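Histidine triad protein (Plasmodium falciparum 3D7, PDB 5CS2) probably hydrolyses diadenosine triphosphate to AMP and ADP as a histidine triad enzyme of the Fhit type, and binds the natural product cyclomarin A. Local coordinates at residues K62-Y67 with Q110-V115; I88-L92 with L190-I195; D97-Q103 with H116-R122. All coordinates share one frame; numbering follows the deposited sequence.

Contact 1. Residues K62-Y67 with Q110-V115; sequences KKKKHY and QTVDHV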
loop_
_atom_site.group_PDB
_atom_site.type_symbol
_atom_site.label_atom_id
_atom_site.label_comp_id
_atom_site.label_asym_id
_atom_site.label_seq_id
_atom_site.Cartn_x
_atom_site.Cartn_y
_atom_site.Cartn_z
ATOM N N LYS A 62 -1.148 -14.138 -10.281
ATOM C CA LYS A 62 -1.598 -13.839 -11.644
ATOM C C LYS A 62 -0.917 -12.555 -12.121
ATOM O O LYS A 62 -0.901 -11.558 -11.395
ATOM C CB LYS A 62 -3.134 -13.718 -11.699
ATOM C CG LYS A 62 -3.663 -13.490 -13.117
ATOM C CD LYS A 62 -5.079 -14.018 -13.343
ATOM C CE LYS A 62 -5.530 -13.841 -14.784
ATOM N NZ LYS A 62 -4.725 -14.655 -15.743
ATOM N N LYS A 63 -0.327 -12.580 -13.334
ATOM C CA LYS A 63 0.351 -11.409 -13.876
ATOM C C LYS A 63 -0.674 -10.326 -14.230
ATOM O O LYS A 63 -1.565 -10.549 -15.052
ATOM C CB LYS A 63 1.215 -11.772 -15.091
ATOM C CG LYS A 63 2.207 -10.685 -15.451
ATOM C CD LYS A 63 2.588 -10.735 -16.922
ATOM C CE LYS A 63 3.293 -9.476 -17.343
ATOM N NZ LYS A 63 2.350 -8.374 -17.680
ATOM N N LYS A 64 -0.591 -9.189 -13.529
ATOM C CA LYS A 64 -1.441 -8.015 -13.735
ATOM C C LYS A 64 -0.508 -6.829 -13.702
ATOM O O LYS A 64 0.336 -6.754 -12.812
ATOM C CB LYS A 64 -2.548 -7.941 -12.692
ATOM C CG LYS A 64 -3.736 -8.810 -13.100
ATOM C CD LYS A 64 -4.631 -9.182 -11.956
ATOM C CE LYS A 64 -5.665 -10.191 -12.416
ATOM N NZ LYS A 64 -7.031 -9.915 -11.880
ATOM N N LYS A 65 -0.590 -5.941 -14.708
ATOM C CA LYS A 65 0.364 -4.836 -14.842
ATOM C C LYS A 65 0.184 -3.689 -13.841
ATOM O O LYS A 65 1.157 -3.235 -13.227
ATOM C CB LYS A 65 0.352 -4.277 -16.281
ATOM C CG LYS A 65 1.474 -3.279 -16.549
ATOM C CD LYS A 65 1.445 -2.758 -17.976
ATOM C CE LYS A 65 2.571 -1.793 -18.220
ATOM N NZ LYS A 65 2.524 -1.247 -19.599
ATOM N N HIS A 66 -1.042 -3.188 -13.751
ATOM C CA HIS A 66 -1.383 -2.049 -12.916
ATOM C C HIS A 66 -2.156 -2.439 -11.686
ATOM O O HIS A 66 -2.934 -3.375 -11.710
ATOM C CB HIS A 66 -2.188 -1.020 -13.726
ATOM C CG HIS A 66 -1.321 -0.143 -14.576
ATOM N ND1 HIS A 66 -0.541 0.869 -14.015
ATOM C CD2 HIS A 66 -1.128 -0.158 -15.914
ATOM C CE1 HIS A 66 0.115 1.410 -15.028
ATOM N NE2 HIS A 66 -0.213 0.829 -16.191
ATOM N N TYR A 67 -2.005 -1.645 -10.624
ATOM C CA TYR A 67 -2.719 -1.853 -9.373
ATOM C C TYR A 67 -4.234 -1.891 -9.589
ATOM O O TYR A 67 -4.936 -2.672 -8.961
ATOM C CB TYR A 67 -2.328 -0.723 -8.392
ATOM C CG TYR A 67 -2.776 -0.939 -6.964
ATOM C CD1 TYR A 67 -2.683 -2.193 -6.363
ATOM C CD2 TYR A 67 -3.229 0.126 -6.188
ATOM C CE1 TYR A 67 -3.072 -2.391 -5.035
ATOM C CE2 TYR A 67 -3.627 -0.059 -4.864
ATOM C CZ TYR A 67 -3.500 -1.310 -4.278
ATOM O OH TYR A 67 -3.893 -1.489 -2.974
ATOM N N GLN A 110 8.399 1.727 -12.507
ATOM C CA GLN A 110 8.184 0.270 -12.571
ATOM C C GLN A 110 9.081 -0.326 -13.694
ATOM O O GLN A 110 9.058 0.192 -14.815
ATOM C CB GLN A 110 6.706 -0.001 -12.870
ATOM C CG GLN A 110 6.269 -1.450 -12.789
ATOM C CD GLN A 110 4.881 -1.650 -13.336
ATOM O OE1 GLN A 110 4.487 -1.054 -14.345
ATOM N NE2 GLN A 110 4.114 -2.527 -12.720
ATOM N N THR A 111 9.919 -1.345 -13.373
ATOM C CA THR A 111 10.817 -1.983 -14.378
ATOM C C THR A 111 10.316 -3.358 -14.812
ATOM O O THR A 111 10.688 -3.844 -15.884
ATOM C CB THR A 111 12.283 -2.052 -13.926
ATOM O OG1 THR A 111 12.376 -2.485 -12.574
ATOM C CG2 THR A 111 13.025 -0.747 -14.137
ATOM N N VAL A 112 9.456 -3.972 -13.993
ATOM C CA VAL A 112 8.840 -5.262 -14.261
ATOM C C VAL A 112 7.335 -5.009 -14.347
ATOM O O VAL A 112 6.749 -4.482 -13.391
ATOM C CB VAL A 112 9.183 -6.315 -13.166
ATOM C CG1 VAL A 112 8.437 -7.614 -13.415
ATOM C CG2 VAL A 112 10.697 -6.557 -13.083
ATOM N N ASP A 113 6.706 -5.371 -15.481
ATOM C CA ASP A 113 5.286 -5.094 -15.757
ATOM C C ASP A 113 4.359 -6.034 -15.027
ATOM O O ASP A 113 3.571 -6.732 -15.635
ATOM C CB ASP A 113 5.034 -5.066 -17.282
ATOM C CG ASP A 113 5.905 -4.025 -17.985
ATOM O OD1 ASP A 113 6.292 -3.024 -17.330
ATOM O OD2 ASP A 113 6.246 -4.237 -19.161
ATOM N N HIS A 114 4.388 -5.981 -13.679
ATOM C CA HIS A 114 3.614 -6.885 -12.836
ATOM C C HIS A 114 3.556 -6.157 -11.480
ATOM O O HIS A 114 4.605 -5.756 -10.982
ATOM C CB HIS A 114 4.392 -8.223 -12.709
ATOM C CG HIS A 114 3.661 -9.342 -12.028
ATOM N ND1 HIS A 114 4.007 -10.668 -12.268
ATOM C CD2 HIS A 114 2.653 -9.313 -11.119
ATOM C CE1 HIS A 114 3.172 -11.399 -11.542
ATOM N NE2 HIS A 114 2.366 -10.625 -10.801
ATOM N N VAL A 115 2.344 -5.877 -10.993
ATOM C CA VAL A 115 2.078 -5.159 -9.725
ATOM C C VAL A 115 2.908 -5.773 -8.626
ATOM O O VAL A 115 2.813 -6.977 -8.405
ATOM C CB VAL A 115 0.582 -5.249 -9.282
ATOM C CG1 VAL A 115 0.359 -4.471 -7.972
ATOM C CG2 VAL A 115 -0.351 -4.747 -10.354
#
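The backbones of K65 and H114 come within 4.3 Å at their CA atoms, and beside them V115 N donates to K64 O over 2.8 Å, with 168° at the hydrogen. Two loops of the HIT fold meet here: 62-67 leads from strand 56-60 to helix 72-93, while 110-115 brings part of the predicted substrate site and the first residues of the histidine triad motif. Two further bonds run from side chains to backbone carbonyls. The amide of Q110 gives NE2 to K65 O at 3.1 Å; the acceptor lies in the amide plane and the N-H arrives in the carbonyl plane, which helps to set the rotation of the amide. Its extended chain, with CG opposite the backbone N (chi1 -172°), carries it across the gap. K63 bends at its last torsion (chi4 -83°) to place NZ 2.9 Å from D113 O; D113 is the central residue of an inverse gamma turn, closed by a bond from H114 N to V112 O. The same lysine lies over one face of the H114 imidazole, where its CA forms a CH-pi contact 3.8 Å from the ring centroid. That ring is held at both nitrogens, ND1 by G26 and NE2 by T60, so its orientation is well defined. K65 and D113 run side by side in the same direction, but their charged atoms do not meet: K65 NZ stays 4.7 Å from D113 OD1, which suggests at most a general electrostatic attraction. Outside the pair, K64 turns its amine to a salt bridge with E74, and Y67 bonds through OH to N79. On the buried side V115 meets the tyrosine ring through one methyl, CG1 lying 4.1 Å from Y67 CD1.

Contact 2. Residues I88-L92 with L190-I195; sequences IMGNL and LIKSYI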
loop_
_atom_site.group_PDB
_atom_site.type_symbol
_atom_site.label_atom_id
_atom_site.label_comp_id
_atom_site.label_asym_id
_atom_site.label_seq_id
_atom_site.Cartn_x
_atom_site.Cartn_y
_atom_site.Cartn_z
ATOM N N ILE A 88 6.377 -9.422 10.578
ATOM C CA ILE A 88 7.466 -10.418 10.557
ATOM C C ILE A 88 8.829 -9.769 10.421
ATOM O O ILE A 88 9.723 -10.063 11.215
ATOM C CB ILE A 88 7.207 -11.450 9.405
ATOM C CG1 ILE A 88 5.907 -12.272 9.635
ATOM C CG2 ILE A 88 8.441 -12.356 9.189
ATOM C CD1 ILE A 88 5.800 -13.103 11.016
ATOM N N MET A 89 9.010 -8.898 9.397
ATOM C CA MET A 89 10.279 -8.229 9.146
ATOM C C MET A 89 10.691 -7.351 10.320
ATOM O O MET A 89 11.888 -7.217 10.593
ATOM C CB MET A 89 10.286 -7.449 7.824
ATOM C CG MET A 89 9.958 -8.297 6.588
ATOM S SD MET A 89 11.058 -9.728 6.338
ATOM C CE MET A 89 12.449 -8.945 5.719
ATOM N N GLY A 90 9.693 -6.766 10.988
ATOM C CA GLY A 90 9.901 -5.934 12.163
ATOM C C GLY A 90 10.567 -6.737 13.255
ATOM O O GLY A 90 11.585 -6.308 13.798
ATOM N N ASN A 91 10.031 -7.939 13.506
ATOM C CA ASN A 91 10.572 -8.882 14.487
ATOM C C ASN A 91 11.953 -9.426 14.089
ATOM O O ASN A 91 12.818 -9.536 14.958
ATOM C CB ASN A 91 9.592 -10.000 14.741
ATOM C CG ASN A 91 8.303 -9.570 15.405
ATOM O OD1 ASN A 91 8.158 -8.451 15.898
ATOM N ND2 ASN A 91 7.327 -10.465 15.441
ATOM N N LEU A 92 12.184 -9.715 12.782
ATOM C CA LEU A 92 13.464 -10.256 12.291
ATOM C C LEU A 92 14.614 -9.257 12.164
ATOM O O LEU A 92 15.758 -9.611 12.466
ATOM C CB LEU A 92 13.276 -10.980 10.932
ATOM C CG LEU A 92 12.528 -12.296 10.938
ATOM C CD1 LEU A 92 12.279 -12.754 9.512
ATOM C CD2 LEU A 92 13.322 -13.394 11.698
ATOM N N LEU A 190 15.327 -17.961 6.526
ATOM C CA LEU A 190 15.206 -17.299 7.824
ATOM C C LEU A 190 13.767 -16.766 8.005
ATOM O O LEU A 190 13.147 -16.977 9.057
ATOM C CB LEU A 190 16.230 -16.162 7.911
ATOM C CG LEU A 190 16.162 -15.278 9.159
ATOM C CD1 LEU A 190 17.023 -15.856 10.299
ATOM C CD2 LEU A 190 16.607 -13.846 8.833
ATOM N N ILE A 191 13.209 -16.148 6.938
ATOM C CA ILE A 191 11.847 -15.609 6.997
ATOM C C ILE A 191 10.824 -16.684 7.108
ATOM O O ILE A 191 10.001 -16.641 8.008
ATOM C CB ILE A 191 11.569 -14.653 5.813
ATOM C CG1 ILE A 191 12.568 -13.477 5.834
ATOM C CG2 ILE A 191 10.111 -14.202 5.837
ATOM C CD1 ILE A 191 12.609 -12.647 4.562
ATOM N N LYS A 192 10.897 -17.704 6.227
ATOM C CA LYS A 192 9.992 -18.840 6.216
ATOM C C LYS A 192 10.033 -19.572 7.569
ATOM O O LYS A 192 8.981 -19.918 8.096
ATOM C CB LYS A 192 10.481 -19.833 5.141
ATOM C CG LYS A 192 9.519 -20.188 4.058
ATOM C CD LYS A 192 10.096 -21.301 3.160
ATOM C CE LYS A 192 11.594 -21.171 2.876
ATOM N NZ LYS A 192 12.122 -22.303 2.047
ATOM N N SER A 193 11.244 -19.791 8.126
ATOM C CA SER A 193 11.432 -20.498 9.405
ATOM C C SER A 193 10.740 -19.785 10.550
ATOM O O SER A 193 10.063 -20.435 11.350
ATOM C CB SER A 193 12.907 -20.687 9.726
ATOM O OG SER A 193 13.510 -21.508 8.741
ATOM N N TYR A 194 10.849 -18.446 10.570
ATOM C CA TYR A 194 10.211 -17.607 11.578
ATOM C C TYR A 194 8.701 -17.654 11.474
ATOM O O TYR A 194 8.042 -17.830 12.484
ATOM C CB TYR A 194 10.757 -16.189 11.531
ATOM C CG TYR A 194 10.261 -15.337 12.675
ATOM C CD1 TYR A 194 10.861 -15.405 13.931
ATOM C CD2 TYR A 194 9.160 -14.495 12.518
ATOM C CE1 TYR A 194 10.373 -14.660 15.008
ATOM C CE2 TYR A 194 8.673 -13.732 13.581
ATOM C CZ TYR A 194 9.277 -13.825 14.825
ATOM O OH TYR A 194 8.796 -13.068 15.860
ATOM N N ILE A 195 8.128 -17.529 10.242
ATOM C CA ILE A 195 6.697 -17.625 10.058
ATOM C C ILE A 195 6.205 -18.968 10.610
ATOM O O ILE A 195 5.264 -18.998 11.394
ATOM C CB ILE A 195 6.292 -17.375 8.561
ATOM C CG1 ILE A 195 6.680 -15.952 8.128
ATOM C CG2 ILE A 195 4.813 -17.649 8.344
ATOM C CD1 ILE A 195 6.655 -15.660 6.533
#
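Apolar contacts dominate between I88-L92 and L190-I195, and L92 has a central part in them. Its CD1 meets I191 CG1 at 3.8 Å, while CD2 reaches Y194 CG at the same distance, so the two methyls of one leucine serve successive turns of the opposing helix. L92 CG lies over one face of the Y194 ring. I88 approaches that ring differently, placing CD1 at its edge, in plane, 3.9 Å from CE2; its CG2 and CG1 go on to I191 and I195. M89 closes the other flank: the bend at chi2 brings SD to 3.8 Å from I191 CD1, and that at chi3 sets CE beside the same methyl. These contacts pack the last turns of helix 72-93, the long helix of the HIT domain, against the C-terminal helix 181-199. The short axes stand 106° apart and approach to 10.7 Å, a steep crossing that confines the contact to a compact patch. I191 and I195 extend it along the first helix to M85, and I195 also touches F84. Polar contact is limited to the rim. There N91 ND2 donates weakly to Y194 OH over 3.0 Å, bent to 127° at the hydrogen. The tyrosine arrives by pointing CG opposite its backbone N (chi1 -172°), and the two side chains cross at about a right angle.

Contact 3. Residues D97-Q103 with H116-R122; sequences DFSIAIQ and HIHIIPR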
loop_
_atom_site.group_PDB
_atom_site.type_symbol
_atom_site.label_atom_id
_atom_site.label_comp_id
_atom_site.label_asym_id
_atom_site.label_seq_id
_atom_site.Cartn_x
_atom_site.Cartn_y
_atom_site.Cartn_z
ATOM N N ASP A 97 10.192 0.564 11.760
ATOM C CA ASP A 97 10.019 1.475 10.622
ATOM C C ASP A 97 10.257 0.842 9.266
ATOM O O ASP A 97 11.213 0.086 9.085
ATOM C CB ASP A 97 10.898 2.716 10.772
ATOM C CG ASP A 97 10.681 3.513 12.057
ATOM O OD1 ASP A 97 9.690 3.221 12.790
ATOM O OD2 ASP A 97 11.479 4.441 12.315
ATOM N N PHE A 98 9.367 1.166 8.301
ATOM C CA PHE A 98 9.429 0.576 6.964
ATOM C C PHE A 98 9.048 1.593 5.917
ATOM O O PHE A 98 8.206 2.454 6.178
ATOM C CB PHE A 98 8.408 -0.585 6.833
ATOM C CG PHE A 98 8.565 -1.668 7.865
ATOM C CD1 PHE A 98 9.441 -2.729 7.649
ATOM C CD2 PHE A 98 7.932 -1.571 9.092
ATOM C CE1 PHE A 98 9.657 -3.685 8.639
ATOM C CE2 PHE A 98 8.148 -2.531 10.086
ATOM C CZ PHE A 98 9.005 -3.578 9.846
ATOM N N SER A 99 9.634 1.460 4.743
ATOM C CA SER A 99 9.220 2.195 3.543
ATOM C C SER A 99 8.396 1.164 2.772
ATOM O O SER A 99 8.852 0.032 2.533
ATOM C CB SER A 99 10.405 2.657 2.700
ATOM O OG SER A 99 11.159 3.657 3.355
ATOM N N ILE A 100 7.138 1.500 2.494
ATOM C CA ILE A 100 6.250 0.588 1.791
ATOM C C ILE A 100 5.847 1.289 0.510
ATOM O O ILE A 100 5.415 2.442 0.575
ATOM C CB ILE A 100 5.033 0.190 2.643
ATOM C CG1 ILE A 100 5.456 -0.348 4.064
ATOM C CG2 ILE A 100 4.130 -0.789 1.879
ATOM C CD1 ILE A 100 4.287 -0.302 5.019
ATOM N N ALA A 101 6.004 0.639 -0.650
ATOM C CA ALA A 101 5.675 1.371 -1.888
ATOM C C ALA A 101 5.326 0.514 -3.055
ATOM O O ALA A 101 5.854 -0.591 -3.192
ATOM C CB ALA A 101 6.810 2.283 -2.284
ATOM N N ILE A 102 4.466 1.078 -3.950
ATOM C CA ILE A 102 4.117 0.480 -5.246
ATOM C C ILE A 102 4.537 1.491 -6.327
ATOM O O ILE A 102 4.159 2.661 -6.234
ATOM C CB ILE A 102 2.617 0.127 -5.383
ATOM C CG1 ILE A 102 2.127 -0.809 -4.247
ATOM C CG2 ILE A 102 2.316 -0.484 -6.778
ATOM C CD1 ILE A 102 0.604 -1.147 -4.343
ATOM N N GLN A 103 5.381 1.072 -7.299
ATOM C CA GLN A 103 5.729 1.915 -8.447
ATOM C C GLN A 103 4.695 1.468 -9.475
ATOM O O GLN A 103 4.901 0.483 -10.191
ATOM C CB GLN A 103 7.170 1.636 -8.939
ATOM C CG GLN A 103 8.219 1.884 -7.878
ATOM C CD GLN A 103 9.524 1.281 -8.304
ATOM O OE1 GLN A 103 9.671 0.065 -8.395
ATOM N NE2 GLN A 103 10.468 2.126 -8.629
ATOM N N HIS A 116 3.675 -4.955 -7.920
ATOM C CA HIS A 116 4.409 -5.473 -6.743
ATOM C C HIS A 116 4.570 -4.417 -5.653
ATOM O O HIS A 116 4.684 -3.221 -5.936
ATOM C CB HIS A 116 5.760 -6.120 -7.125
ATOM C CG HIS A 116 6.698 -5.241 -7.883
ATOM N ND1 HIS A 116 6.475 -4.936 -9.220
ATOM C CD2 HIS A 116 7.852 -4.666 -7.491
ATOM C CE1 HIS A 116 7.483 -4.164 -9.588
ATOM N NE2 HIS A 116 8.350 -3.981 -8.591
ATOM N N ILE A 117 4.620 -4.870 -4.385
ATOM C CA ILE A 117 4.833 -3.950 -3.274
ATOM C C ILE A 117 6.242 -4.161 -2.756
ATOM O O ILE A 117 6.653 -5.314 -2.550
ATOM C CB ILE A 117 3.836 -4.253 -2.119
ATOM C CG1 ILE A 117 2.350 -4.115 -2.544
ATOM C CG2 ILE A 117 4.166 -3.375 -0.876
ATOM C CD1 ILE A 117 1.252 -4.533 -1.482
ATOM N N HIS A 118 6.952 -3.070 -2.529
ATOM C CA HIS A 118 8.281 -3.043 -1.927
ATOM C C HIS A 118 8.089 -2.837 -0.438
ATOM O O HIS A 118 7.330 -1.940 -0.027
ATOM C CB HIS A 118 9.102 -1.856 -2.421
ATOM C CG HIS A 118 9.448 -1.940 -3.859
ATOM N ND1 HIS A 118 10.622 -2.518 -4.280
ATOM C CD2 HIS A 118 8.742 -1.523 -4.933
ATOM C CE1 HIS A 118 10.608 -2.417 -5.601
ATOM N NE2 HIS A 118 9.493 -1.824 -6.032
ATOM N N ILE A 119 8.791 -3.631 0.381
ATOM C CA ILE A 119 8.779 -3.432 1.838
ATOM C C ILE A 119 10.241 -3.336 2.184
ATOM O O ILE A 119 10.985 -4.298 1.952
ATOM C CB ILE A 119 8.097 -4.549 2.625
ATOM C CG1 ILE A 119 6.597 -4.622 2.329
ATOM C CG2 ILE A 119 8.363 -4.382 4.157
ATOM C CD1 ILE A 119 5.928 -5.869 2.926
ATOM N N ILE A 120 10.654 -2.192 2.717
ATOM C CA ILE A 120 12.070 -1.960 3.045
ATOM C C ILE A 120 12.192 -1.584 4.509
ATOM O O ILE A 120 11.809 -0.473 4.909
ATOM C CB ILE A 120 12.775 -0.917 2.131
ATOM C CG1 ILE A 120 12.532 -1.180 0.625
ATOM C CG2 ILE A 120 14.292 -0.848 2.453
ATOM C CD1 ILE A 120 12.575 0.036 -0.267
ATOM N N PRO A 121 12.813 -2.448 5.323
ATOM C CA PRO A 121 13.017 -2.099 6.743
ATOM C C PRO A 121 13.919 -0.880 6.818
ATOM O O PRO A 121 14.809 -0.726 5.981
ATOM C CB PRO A 121 13.722 -3.341 7.309
ATOM C CG PRO A 121 13.349 -4.453 6.363
ATOM C CD PRO A 121 13.368 -3.782 5.018
ATOM N N ARG A 122 13.648 0.029 7.767
ATOM C CA ARG A 122 14.425 1.271 7.887
ATOM C C ARG A 122 15.053 1.457 9.279
ATOM O O ARG A 122 14.426 1.134 10.284
ATOM C CB ARG A 122 13.531 2.483 7.575
ATOM C CG ARG A 122 12.919 2.513 6.165
ATOM C CD ARG A 122 13.940 2.388 5.060
ATOM N NE ARG A 122 14.935 3.461 5.092
ATOM C CZ ARG A 122 14.771 4.646 4.515
ATOM N NH1 ARG A 122 13.658 4.916 3.840
ATOM N NH2 ARG A 122 15.721 5.570 4.601
HETATM O O HOH W 1 6.326 -1.605 -7.417
HETATM O O HOH W 2 4.389 -2.311 -9.568
HETATM O O HOH W 3 9.772 -2.169 -10.619
#
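H118 and Q103 meet at the end of the strand pair that carries the predicted active site: NE2 donates to OE1 over 3.0 Å, but the bond is weak, bent to 134° at the hydrogen, with amide and ring planes 79° apart. Both are predicted to bind substrate. H116, the predicted nucleotidyl-carrying histidine, keeps its NE2 4.3 Å from the same OE1, and a water spans them, weakly bound at the histidine. A second water sits over the centre of one face of the H116 ring and joins H116 O to Q103 N; a third links Q103 O with H116 N. Water thus takes over the pairing where the strands splay. What positions these groups is the antiparallel hairpin of 97-104 and 116-122 at one side of the HIT fold's five-stranded sheet, with 97-104 outermost in the chain. A101 and H118 form a hydrogen-bonded pair, with H118 N to A101 O nearly straight at 177°, and A101 O also lies in plane at the edge of the H118 ring. S99 and I120 form the next such pair. Further out, H55 receives or supplies the bond at H118 ND1, and H114 O holds H116 ND1, so each histidine has a backbone or second-shell partner behind it. On the opposite face I117 sits between two isoleucines, its CG1 3.7 Å from I102 CG1 and its CG2 3.8 Å from I100 CG2. This face packs on helix 72-93 through C82 and I78. The outer edge of strand 97-104 continues the sheet into the second subunit. At the far end R122 folds back through two bends to bring NH1 2.8 Å from S99 OG, which lies in the guanidinium plane, while NH2 makes a salt bridge to D126.

How the contacts relate
Contacts 1 and 3 share the predicted active site. Q110 CB of contact 1 lies 3.3 Å from Q103 O of contact 3, and the side chains of Q110 and H116 are about 4 Å apart, so the loop 110-115 delivers both a substrate-site residue and the chain entering strand 116-122. A second touch between them is Y67 CE1 to I102 CD1, 3.9 Å. Contact 2 lies farther off, its nearest atoms about 17 Å from contact 1, across the centre of the chain. It reaches contact 3 through F98, whose CZ touches G90 CA at 3.4 Å. Contacts 1 and 3 both touch the second subunit.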